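Local coordinates for protein Amy13K (Eubacterium rectale DSM 17629, PDB 6B3P) that binds starch-derived malto-oligosaccharides through family 26 carbohydrate-binding modules of a cell-surface alpha-amylase, probably helping to hold starch close to the enzyme, at residues 57-62 with 71-76; 105-110 with 189-194; 116-121 with 151-156. All blocks are in the same frame, centred on the assembly; numbering follows the deposited sequence.

Contact 1: 57-62 with 71-76; sequences YSLILN and KDVTLS. With GLC (alpha-D-glucopyranose), chain C.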
loop_
_atom_site.group_PDB
_atom_site.type_symbol
_atom_site.label_atom_id
_atom_site.label_comp_id
_atom_site.label_asym_id
_atom_site.label_seq_id
_atom_site.Cartn_x
_atom_site.Cartn_y
_atom_site.Cartn_z
ATOM N N TYR A 57 -18.753 8.730 -2.498
ATOM C CA TYR A 57 -18.905 8.595 -1.054
ATOM C C TYR A 57 -18.662 9.921 -0.355
ATOM O O TYR A 57 -18.175 10.877 -0.960
ATOM C CB TYR A 57 -17.943 7.545 -0.494
ATOM C CG TYR A 57 -18.200 6.145 -0.998
ATOM C CD1 TYR A 57 -17.687 5.725 -2.216
ATOM C CD2 TYR A 57 -18.951 5.242 -0.257
ATOM C CE1 TYR A 57 -17.918 4.448 -2.688
ATOM C CE2 TYR A 57 -19.184 3.956 -0.721
ATOM C CZ TYR A 57 -18.665 3.569 -1.939
ATOM O OH TYR A 57 -18.888 2.297 -2.413
ATOM N N SER A 58 -19.020 9.961 0.922
ATOM C CA SER A 58 -18.697 11.082 1.792
ATOM C C SER A 58 -17.644 10.644 2.793
ATOM O O SER A 58 -17.639 9.490 3.223
ATOM C CB SER A 58 -19.942 11.582 2.520
ATOM O OG SER A 58 -20.881 12.108 1.603
ATOM N N LEU A 59 -16.761 11.570 3.158
ATOM C CA LEU A 59 -15.696 11.305 4.118
ATOM C C LEU A 59 -15.827 12.229 5.323
ATOM O O LEU A 59 -16.009 13.436 5.172
ATOM C CB LEU A 59 -14.323 11.488 3.461
ATOM C CG LEU A 59 -13.116 11.584 4.402
ATOM C CD1 LEU A 59 -12.823 10.242 5.063
ATOM C CD2 LEU A 59 -11.895 12.108 3.660
ATOM N N ILE A 60 -15.736 11.648 6.514
ATOM C CA ILE A 60 -15.626 12.422 7.743
ATOM C C ILE A 60 -14.359 12.017 8.482
ATOM O O ILE A 60 -14.246 10.894 8.976
ATOM C CB ILE A 60 -16.847 12.228 8.666
ATOM C CG1 ILE A 60 -18.102 12.796 8.001
ATOM C CG2 ILE A 60 -16.619 12.919 10.015
ATOM C CD1 ILE A 60 -19.389 12.492 8.744
ATOM N N LEU A 61 -13.402 12.937 8.533
ATOM C CA LEU A 61 -12.199 12.757 9.332
ATOM C C LEU A 61 -12.516 13.121 10.781
ATOM O O LEU A 61 -13.209 14.103 11.043
ATOM C CB LEU A 61 -11.056 13.613 8.782
ATOM C CG LEU A 61 -10.573 13.228 7.379
ATOM C CD1 LEU A 61 -9.759 14.352 6.755
ATOM C CD2 LEU A 61 -9.757 11.942 7.431
ATOM N N ASN A 62 -12.012 12.321 11.715
ATOM C CA ASN A 62 -12.375 12.453 13.124
ATOM C C ASN A 62 -11.239 11.980 14.030
ATOM O O ASN A 62 -10.258 11.419 13.547
ATOM C CB ASN A 62 -13.657 11.663 13.411
ATOM C CG ASN A 62 -13.500 10.177 13.148
ATOM O OD1 ASN A 62 -12.757 9.491 13.847
ATOM N ND2 ASN A 62 -14.214 9.669 12.143
ATOM N N LYS A 71 -15.946 18.606 9.040
ATOM C CA LYS A 71 -17.119 18.629 8.178
ATOM C C LYS A 71 -16.983 17.618 7.036
ATOM O O LYS A 71 -15.881 17.364 6.549
ATOM C CB LYS A 71 -17.317 20.036 7.617
ATOM C CG LYS A 71 -18.737 20.364 7.208
ATOM C CD LYS A 71 -18.749 21.524 6.230
ATOM C CE LYS A 71 -20.161 21.948 5.872
ATOM N NZ LYS A 71 -20.158 23.059 4.882
ATOM N N ASP A 72 -18.109 17.047 6.617
ATOM C CA ASP A 72 -18.125 16.065 5.531
ATOM C C ASP A 72 -17.546 16.632 4.238
ATOM O O ASP A 72 -17.791 17.790 3.904
ATOM C CB ASP A 72 -19.553 15.583 5.254
ATOM C CG ASP A 72 -20.297 15.181 6.510
ATOM O OD1 ASP A 72 -20.108 15.832 7.560
ATOM O OD2 ASP A 72 -21.084 14.215 6.439
ATOM N N VAL A 73 -16.785 15.809 3.518
ATOM C CA VAL A 73 -16.379 16.135 2.151
ATOM C C VAL A 73 -16.668 14.961 1.218
ATOM O O VAL A 73 -16.639 13.800 1.633
ATOM C CB VAL A 73 -14.883 16.506 2.053
ATOM C CG1 VAL A 73 -14.585 17.738 2.898
ATOM C CG2 VAL A 73 -13.993 15.335 2.465
ATOM N N THR A 74 -16.941 15.276 -0.045
ATOM C CA THR A 74 -17.303 14.272 -1.039
ATOM C C THR A 74 -16.077 13.668 -1.716
ATOM O O THR A 74 -15.180 14.387 -2.158
ATOM C CB THR A 74 -18.225 14.871 -2.130
ATOM O OG1 THR A 74 -19.444 15.327 -1.534
ATOM C CG2 THR A 74 -18.550 13.839 -3.209
ATOM N N LEU A 75 -16.050 12.341 -1.784
ATOM C CA LEU A 75 -15.072 11.619 -2.585
ATOM C C LEU A 75 -15.746 11.171 -3.880
ATOM O O LEU A 75 -16.538 10.228 -3.883
ATOM C CB LEU A 75 -14.517 10.415 -1.820
ATOM C CG LEU A 75 -14.011 10.661 -0.397
ATOM C CD1 LEU A 75 -13.502 9.352 0.200
ATOM C CD2 LEU A 75 -12.930 11.739 -0.360
ATOM N N SER A 76 -15.441 11.857 -4.977
ATOM C CA SER A 76 -16.085 11.580 -6.257
ATOM C C SER A 76 -15.443 10.368 -6.926
ATOM O O SER A 76 -14.720 10.498 -7.914
ATOM C CB SER A 76 -16.008 12.807 -7.166
ATOM O OG SER A 76 -16.668 13.916 -6.576
HETATM C C1 GLC C . -22.660 10.727 9.662
HETATM C C2 GLC C . -23.175 12.018 9.082
HETATM C C3 GLC C . -24.622 11.903 8.646
HETATM C C4 GLC C . -24.819 10.663 7.787
HETATM C C5 GLC C . -24.216 9.439 8.453
HETATM C C6 GLC C . -24.317 8.158 7.630
HETATM O O2 GLC C . -22.987 13.008 10.040
HETATM O O3 GLC C . -25.031 13.059 7.984
HETATM O O4 GLC C . -26.202 10.514 7.557
HETATM O O5 GLC C . -22.874 9.695 8.739
HETATM O O6 GLC C . -23.805 7.022 8.269
HETATM O O HOH W 1 -20.250 14.924 1.421
HETATM O O HOH W 2 -13.997 15.251 6.664
#
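The antiparallel beta hairpin at the glucan-binding edge of the first starch-binding module pairs Tyr57 with Leu75 and Leu59 with Val73. Both are hydrogen-bonded pairs, each closed by two backbone bonds; the shorter ones run from Leu75 N to Tyr57 O and from Leu59 N to Val73 O, both 2.7 Å. Ser58 and Thr74 form the non-hydrogen-bonded pair between them, and a water joins Ser58 OG to Thr74 OG1. On the buried face, Leu59 CB packs against Val73 CG2 and Leu75 CG, each 4.0 Å away; with CG anti to the backbone N (chi1 166°), Leu59 CD2 also reaches Val73 CG2. Strand 73-75 is the outermost strand of its sheet, and the sugar lies over the side of the hairpin that carries Ile60. There Ile60 and Asp72 run alongside each other, with Ile60 CD1 3.3 Å from Asp72 OD2. The same methyl, Ile60 CD1, touches C1 of a bound glucose at 3.8 Å, while Asp72 OD2 is hydrogen-bonded to Tyr20 OH, another residue of the glycan pocket. A second water accepts from Leu61 N and donates to Leu59 O and, at 2.8 Å, to Lys71 O, bridging the two strands beside the Leu59-Val73 pair.

Contact 2: 105-110 with 189-194; sequences IHYLAS and LWVTGT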
loop_
_atom_site.group_PDB
_atom_site.type_symbol
_atom_site.label_atom_id
_atom_site.label_comp_id
_atom_site.label_asym_id
_atom_site.label_seq_id
_atom_site.Cartn_x
_atom_site.Cartn_y
_atom_site.Cartn_z
ATOM N N ILE A 105 6.616 -4.907 -0.909
ATOM C CA ILE A 105 6.151 -6.232 -1.307
ATOM C C ILE A 105 6.698 -7.299 -0.365
ATOM O O ILE A 105 7.911 -7.431 -0.193
ATOM C CB ILE A 105 6.563 -6.564 -2.754
ATOM C CG1 ILE A 105 6.115 -5.451 -3.705
ATOM C CG2 ILE A 105 5.953 -7.893 -3.188
ATOM C CD1 ILE A 105 6.729 -5.531 -5.091
ATOM N N HIS A 106 5.784 -8.053 0.241
ATOM C CA HIS A 106 6.134 -9.129 1.159
ATOM C C HIS A 106 6.043 -10.478 0.457
ATOM O O HIS A 106 5.048 -10.765 -0.209
ATOM C CB HIS A 106 5.209 -9.121 2.379
ATOM C CG HIS A 106 5.125 -7.796 3.070
ATOM N ND1 HIS A 106 6.194 -7.235 3.737
ATOM C CD2 HIS A 106 4.099 -6.923 3.207
ATOM C CE1 HIS A 106 5.830 -6.074 4.250
ATOM N NE2 HIS A 106 4.562 -5.862 3.943
ATOM N N TYR A 107 7.080 -11.298 0.601
ATOM C CA TYR A 107 7.071 -12.646 0.043
ATOM C C TYR A 107 7.234 -13.712 1.118
ATOM O O TYR A 107 8.136 -13.638 1.952
ATOM C CB TYR A 107 8.171 -12.814 -0.999
ATOM C CG TYR A 107 8.174 -14.192 -1.615
ATOM C CD1 TYR A 107 7.104 -14.625 -2.388
ATOM C CD2 TYR A 107 9.235 -15.065 -1.415
ATOM C CE1 TYR A 107 7.093 -15.886 -2.950
ATOM C CE2 TYR A 107 9.234 -16.330 -1.973
ATOM C CZ TYR A 107 8.160 -16.734 -2.739
ATOM O OH TYR A 107 8.155 -17.991 -3.298
ATOM N N LEU A 108 6.360 -14.710 1.073
ATOM C CA LEU A 108 6.406 -15.829 2.002
ATOM C C LEU A 108 7.265 -16.957 1.446
ATOM O O LEU A 108 6.821 -17.720 0.588
ATOM C CB LEU A 108 4.998 -16.345 2.283
ATOM C CG LEU A 108 4.890 -17.585 3.170
ATOM C CD1 LEU A 108 5.458 -17.314 4.549
ATOM C CD2 LEU A 108 3.443 -18.018 3.259
ATOM N N ALA A 109 8.493 -17.062 1.940
ATOM C CA ALA A 109 9.396 -18.121 1.509
ATOM C C ALA A 109 9.107 -19.415 2.262
ATOM O O ALA A 109 9.121 -19.445 3.494
ATOM C CB ALA A 109 10.839 -17.703 1.714
ATOM N N SER A 110 8.842 -20.477 1.506
ATOM C CA SER A 110 8.574 -21.794 2.075
ATOM C C SER A 110 9.405 -22.865 1.382
ATOM O O SER A 110 9.217 -23.141 0.197
ATOM C CB SER A 110 7.090 -22.145 1.962
ATOM O OG SER A 110 6.880 -23.533 2.156
ATOM N N LEU A 189 1.814 -5.026 -1.013
ATOM C CA LEU A 189 1.375 -6.306 -1.563
ATOM C C LEU A 189 1.959 -7.486 -0.788
ATOM O O LEU A 189 3.007 -7.367 -0.156
ATOM C CB LEU A 189 1.775 -6.418 -3.035
ATOM C CG LEU A 189 1.215 -5.354 -3.979
ATOM C CD1 LEU A 189 1.926 -5.419 -5.319
ATOM C CD2 LEU A 189 -0.283 -5.534 -4.159
ATOM N N TRP A 190 1.262 -8.619 -0.845
ATOM C CA TRP A 190 1.728 -9.867 -0.247
ATOM C C TRP A 190 1.746 -10.961 -1.310
ATOM O O TRP A 190 0.775 -11.127 -2.049
ATOM C CB TRP A 190 0.832 -10.280 0.921
ATOM C CG TRP A 190 0.897 -9.356 2.093
ATOM C CD1 TRP A 190 1.663 -9.506 3.212
ATOM C CD2 TRP A 190 0.163 -8.138 2.269
ATOM N NE1 TRP A 190 1.453 -8.456 4.074
ATOM C CE2 TRP A 190 0.535 -7.603 3.518
ATOM C CE3 TRP A 190 -0.772 -7.449 1.491
ATOM C CZ2 TRP A 190 0.007 -6.410 4.006
ATOM C CZ3 TRP A 190 -1.297 -6.264 1.979
ATOM C CH2 TRP A 190 -0.906 -5.758 3.224
ATOM N N VAL A 191 2.844 -11.709 -1.380
ATOM C CA VAL A 191 2.999 -12.746 -2.397
ATOM C C VAL A 191 3.337 -14.099 -1.774
ATOM O O VAL A 191 4.147 -14.187 -0.851
ATOM C CB VAL A 191 4.094 -12.372 -3.417
ATOM C CG1 VAL A 191 4.147 -13.392 -4.553
ATOM C CG2 VAL A 191 3.849 -10.973 -3.971
ATOM N N THR A 192 2.695 -15.145 -2.285
ATOM C CA THR A 192 2.975 -16.516 -1.869
ATOM C C THR A 192 3.106 -17.433 -3.077
ATOM O O THR A 192 2.561 -17.152 -4.145
ATOM C CB THR A 192 1.868 -17.071 -0.954
ATOM O OG1 THR A 192 0.623 -17.089 -1.663
ATOM C CG2 THR A 192 1.726 -16.222 0.299
ATOM N N GLY A 193 3.831 -18.533 -2.899
ATOM C CA GLY A 193 3.915 -19.565 -3.914
ATOM C C GLY A 193 5.155 -19.466 -4.777
ATOM O O GLY A 193 6.043 -18.654 -4.521
ATOM N N THR A 194 5.206 -20.310 -5.800
ATOM C CA THR A 194 6.302 -20.322 -6.758
ATOM C C THR A 194 5.708 -20.454 -8.158
ATOM O O THR A 194 4.498 -20.306 -8.330
ATOM C CB THR A 194 7.294 -21.468 -6.472
ATOM O OG1 THR A 194 6.587 -22.711 -6.389
ATOM C CG2 THR A 194 8.029 -21.215 -5.162
HETATM O O HOH W 3 4.792 -19.174 -0.328
#
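His106 and Trp190 project together from neighbouring parallel strands. His106 CD2 lies over one face of the indole, toward its rim and 3.2 Å from Trp190 NE1. The two rings are inclined at 36°, an oblique meeting. Both side chains place CG anti to the carbonyl carbon, which carries the two rings off the same face of the sheet in step. The imidazole is gripped at both nitrogens, ND1 by Asp152 and NE2 by Glu188, so its rotation is fixed while Trp208 meets both rings.

Ile105, Tyr107 and Val191 occupy the other face. Ile105 CG2 packs on Val191 CG2 at 3.8 Å, and Val191 CG1 lies 3.9 Å from Tyr107 CD1. With CG swung opposite the backbone N (chi1 -179°), the phenol runs along the neighbouring strand until Tyr107 OH donates to Gly193 O at 2.5 Å, the acceptor lying at the ring edge. Phe167 stacks on the tyrosine ring. A phenylalanine in place of Tyr107 would probably keep much of the packing on Val191 but leave Gly193 O without this donor, letting the turn after the strand shift more easily.

The backbone supplies the parallel ladder: His106 N to Leu189 O, Val191 N to His106 O at 2.7 Å, and Leu108 N to Val191 O at 3.0 Å. Past the last of these, a water accepts from Gly193 N and donates to Leu108 O. Two carboxylates around one imidazole would probably favour its protonated form, placing polar, possibly charged groups on this face of the sheet, whereas the opposite face is apolar up to the tyrosine hydroxyl.

Contact 3: 116-121 with 151-156; sequences IYNYMW and YDVVYT. With GLC (alpha-D-glucopyranose), chain D; GLC (alpha-D-glucopyranose), chain B; FMT (formic acid), chain T.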
loop_
_atom_site.group_PDB
_atom_site.type_symbol
_atom_site.label_atom_id
_atom_site.label_comp_id
_atom_site.label_asym_id
_atom_site.label_seq_id
_atom_site.Cartn_x
_atom_site.Cartn_y
_atom_site.Cartn_z
ATOM N N ILE A 116 17.111 -15.266 0.016
ATOM C CA ILE A 116 16.072 -14.897 -0.935
ATOM C C ILE A 116 16.469 -13.644 -1.705
ATOM O O ILE A 116 17.085 -12.730 -1.154
ATOM C CB ILE A 116 14.722 -14.655 -0.227
ATOM C CG1 ILE A 116 14.377 -15.833 0.691
ATOM C CG2 ILE A 116 13.610 -14.420 -1.247
ATOM C CD1 ILE A 116 14.235 -17.164 -0.028
ATOM N N TYR A 117 16.106 -13.616 -2.983
ATOM C CA TYR A 117 16.410 -12.498 -3.865
ATOM C C TYR A 117 15.134 -11.929 -4.473
ATOM O O TYR A 117 14.130 -12.631 -4.597
ATOM C CB TYR A 117 17.356 -12.937 -4.986
ATOM C CG TYR A 117 18.709 -13.413 -4.519
ATOM C CD1 TYR A 117 18.896 -14.719 -4.083
ATOM C CD2 TYR A 117 19.805 -12.562 -4.528
ATOM C CE1 TYR A 117 20.135 -15.160 -3.661
ATOM C CE2 TYR A 117 21.047 -12.992 -4.111
ATOM C CZ TYR A 117 21.207 -14.293 -3.678
ATOM O OH TYR A 117 22.443 -14.729 -3.260
ATOM N N ASN A 118 15.178 -10.654 -4.846
ATOM C CA ASN A 118 14.126 -10.060 -5.661
ATOM C C ASN A 118 14.710 -9.449 -6.923
ATOM O O ASN A 118 15.595 -8.595 -6.858
ATOM C CB ASN A 118 13.355 -8.997 -4.883
ATOM C CG ASN A 118 12.195 -8.426 -5.679
ATOM O OD1 ASN A 118 12.335 -7.418 -6.371
ATOM N ND2 ASN A 118 11.043 -9.081 -5.596
ATOM N N TYR A 119 14.212 -9.904 -8.067
ATOM C CA TYR A 119 14.626 -9.384 -9.361
ATOM C C TYR A 119 13.531 -8.470 -9.895
ATOM O O TYR A 119 12.363 -8.846 -9.885
ATOM C CB TYR A 119 14.908 -10.533 -10.329
ATOM C CG TYR A 119 15.202 -10.088 -11.737
ATOM C CD1 TYR A 119 16.458 -9.620 -12.089
ATOM C CD2 TYR A 119 14.223 -10.139 -12.716
ATOM C CE1 TYR A 119 16.729 -9.210 -13.374
ATOM C CE2 TYR A 119 14.485 -9.730 -14.007
ATOM C CZ TYR A 119 15.741 -9.264 -14.331
ATOM O OH TYR A 119 16.019 -8.856 -15.617
ATOM N N MET A 120 13.911 -7.277 -10.349
ATOM C CA MET A 120 12.945 -6.239 -10.714
ATOM C C MET A 120 13.263 -5.591 -12.060
ATOM O O MET A 120 14.427 -5.352 -12.387
ATOM C CB MET A 120 12.904 -5.165 -9.622
ATOM C CG MET A 120 11.798 -4.130 -9.788
ATOM S SD MET A 120 12.205 -2.801 -10.940
ATOM C CE MET A 120 13.486 -1.928 -10.039
ATOM N N TRP A 121 12.216 -5.301 -12.829
ATOM C CA TRP A 121 12.361 -4.574 -14.085
ATOM C C TRP A 121 11.108 -3.763 -14.404
ATOM O O TRP A 121 10.018 -4.065 -13.919
ATOM C CB TRP A 121 12.669 -5.538 -15.237
ATOM C CG TRP A 121 11.506 -6.384 -15.693
ATOM C CD1 TRP A 121 10.740 -6.193 -16.810
ATOM C CD2 TRP A 121 10.989 -7.560 -15.052
ATOM N NE1 TRP A 121 9.780 -7.170 -16.899
ATOM C CE2 TRP A 121 9.911 -8.022 -15.834
ATOM C CE3 TRP A 121 11.331 -8.263 -13.894
ATOM C CZ2 TRP A 121 9.173 -9.155 -15.494
ATOM C CZ3 TRP A 121 10.597 -9.386 -13.559
ATOM C CH2 TRP A 121 9.531 -9.822 -14.357
ATOM N N TYR A 151 9.641 -12.354 3.750
ATOM C CA TYR A 151 10.741 -11.463 3.401
ATOM C C TYR A 151 10.174 -10.212 2.747
ATOM O O TYR A 151 9.108 -10.256 2.133
ATOM C CB TYR A 151 11.736 -12.155 2.469
ATOM C CG TYR A 151 12.498 -13.284 3.123
ATOM C CD1 TYR A 151 11.883 -14.501 3.387
ATOM C CD2 TYR A 151 13.835 -13.137 3.470
ATOM C CE1 TYR A 151 12.573 -15.537 3.984
ATOM C CE2 TYR A 151 14.536 -14.169 4.067
ATOM C CZ TYR A 151 13.900 -15.366 4.321
ATOM O OH TYR A 151 14.594 -16.393 4.914
ATOM N N ASP A 152 10.893 -9.102 2.878
ATOM C CA ASP A 152 10.406 -7.813 2.403
ATOM C C ASP A 152 11.326 -7.192 1.361
ATOM O O ASP A 152 12.546 -7.347 1.422
ATOM C CB ASP A 152 10.251 -6.840 3.575
ATOM C CG ASP A 152 9.464 -7.429 4.725
ATOM O OD1 ASP A 152 8.460 -8.126 4.469
ATOM O OD2 ASP A 152 9.854 -7.198 5.889
ATOM N N VAL A 153 10.722 -6.494 0.406
ATOM C CA VAL A 153 11.460 -5.637 -0.510
ATOM C C VAL A 153 10.670 -4.346 -0.690
ATOM O O VAL A 153 9.438 -4.359 -0.731
ATOM C CB VAL A 153 11.711 -6.315 -1.877
ATOM C CG1 VAL A 153 10.402 -6.552 -2.616
ATOM C CG2 VAL A 153 12.669 -5.479 -2.720
ATOM N N VAL A 154 11.390 -3.234 -0.786
ATOM C CA VAL A 154 10.780 -1.921 -0.940
ATOM C C VAL A 154 11.387 -1.203 -2.136
ATOM O O VAL A 154 12.602 -1.002 -2.195
ATOM C CB VAL A 154 10.970 -1.049 0.322
ATOM C CG1 VAL A 154 10.309 0.318 0.143
ATOM C CG2 VAL A 154 10.415 -1.757 1.551
ATOM N N TYR A 155 10.534 -0.828 -3.085
ATOM C CA TYR A 155 10.959 -0.050 -4.241
ATOM C C TYR A 155 10.361 1.351 -4.201
ATOM O O TYR A 155 9.145 1.520 -4.118
ATOM C CB TYR A 155 10.576 -0.765 -5.536
ATOM C CG TYR A 155 11.395 -2.009 -5.763
ATOM C CD1 TYR A 155 12.741 -1.920 -6.086
ATOM C CD2 TYR A 155 10.832 -3.272 -5.640
ATOM C CE1 TYR A 155 13.504 -3.050 -6.284
ATOM C CE2 TYR A 155 11.585 -4.408 -5.838
ATOM C CZ TYR A 155 12.920 -4.294 -6.159
ATOM O OH TYR A 155 13.670 -5.430 -6.356
ATOM N N THR A 156 11.241 2.348 -4.256
ATOM C CA THR A 156 10.854 3.750 -4.184
ATOM C C THR A 156 11.089 4.435 -5.519
ATOM O O THR A 156 12.173 4.319 -6.084
ATOM C CB THR A 156 11.651 4.491 -3.096
ATOM O OG1 THR A 156 11.471 3.833 -1.836
ATOM C CG2 THR A 156 11.199 5.942 -2.982
HETATM C C1 GLC D . 12.329 -12.320 -16.236
HETATM C C2 GLC D . 10.939 -12.659 -16.696
HETATM C C3 GLC D . 10.767 -12.316 -18.155
HETATM C C4 GLC D . 11.172 -10.892 -18.412
HETATM C C5 GLC D . 12.577 -10.666 -17.919
HETATM C C6 GLC D . 13.027 -9.240 -18.144
HETATM O O2 GLC D . 10.677 -14.015 -16.447
HETATM O O3 GLC D . 9.432 -12.475 -18.522
HETATM O O4 GLC D . 11.010 -10.586 -19.791
HETATM O O5 GLC D . 12.625 -10.980 -16.550
HETATM O O6 GLC D . 14.362 -9.010 -17.772
HETATM C C1 GLC B . 16.307 -15.585 -15.341
HETATM C C2 GLC B . 14.895 -15.879 -14.860
HETATM C C3 GLC B . 13.858 -15.254 -15.735
HETATM C C4 GLC B . 14.160 -13.798 -15.903
HETATM C C5 GLC B . 15.568 -13.600 -16.417
HETATM C C6 GLC B . 15.924 -12.144 -16.547
HETATM O O1 GLC B . 16.656 -16.323 -16.516
HETATM O O2 GLC B . 14.654 -17.248 -14.832
HETATM O O3 GLC B . 12.576 -15.382 -15.166
HETATM O O4 GLC B . 13.222 -13.260 -16.805
HETATM O O5 GLC B . 16.452 -14.192 -15.525
HETATM O O6 GLC B . 17.149 -11.956 -17.184
HETATM C C FMT T . 14.944 -2.861 -0.009
HETATM O O1 FMT T . 14.093 -3.270 0.778
HETATM O O2 FMT T . 14.776 -2.908 -1.226
#
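Tyr155 OH donates a hydrogen bond, modelled at a very short 2.4 Å, to Asn118 OD1, which lies at the edge of the phenol ring and in its plane. The two side chains approach head-on, with amide and ring planes 46° apart. Met120 slides past the same tyrosine: its CG stands over one face, 4.0 Å from the ring centroid, with SD above that face at 5.0 Å in a Met-aromatic contact. Bends at chi2 and chi3 (-82° and -69°) fold the thioether back across the ring. At the far end Ile116 CG1 sits almost centrally over the Tyr151 ring in a CH-pi contact, 3.6 Å from its centroid. Between them Val153 CG1 packs against Asn118 ND2 at 4.0 Å. Asn118 also touches Cys165 and Phe167 of strand 163-168, and Ile141 lies against Ile116, Tyr151 and Val153. Across strand 116-121, Tyr119 OH is hydrogen-bonded to O6 of the chain D glucose at 2.7 Å, and Trp121 lays one indole face against that sugar. The side chains between these strands, one from each of two facing sheets with segment axes no closer than 8.5 Å, form part of a beta-sandwich core, with an aromatic glucan platform outside, as in starch-binding modules.

Contact 1 belongs to the first starch-binding module, and contact 3 lies within the second, their centres 36 Å apart on opposite sides of the chain's centre. Each reaches its own bound glucan, through Ile60 in one and Tyr119 with Trp121 in the other. Contact 2 is about 20 Å from contact 1 at the nearest atoms but adjoins contact 3, with centres 11 Å apart. Strands 101-108 and 150-157 are neighbours in one sheet, so Tyr107 O lies 2.7 Å from Tyr151 N; nearby, Ala109 CB packs on Ile116 CD1 at 3.9 Å. Contact 2 thus ties that sheet laterally, while contact 3 packs it against the sugar-bearing one.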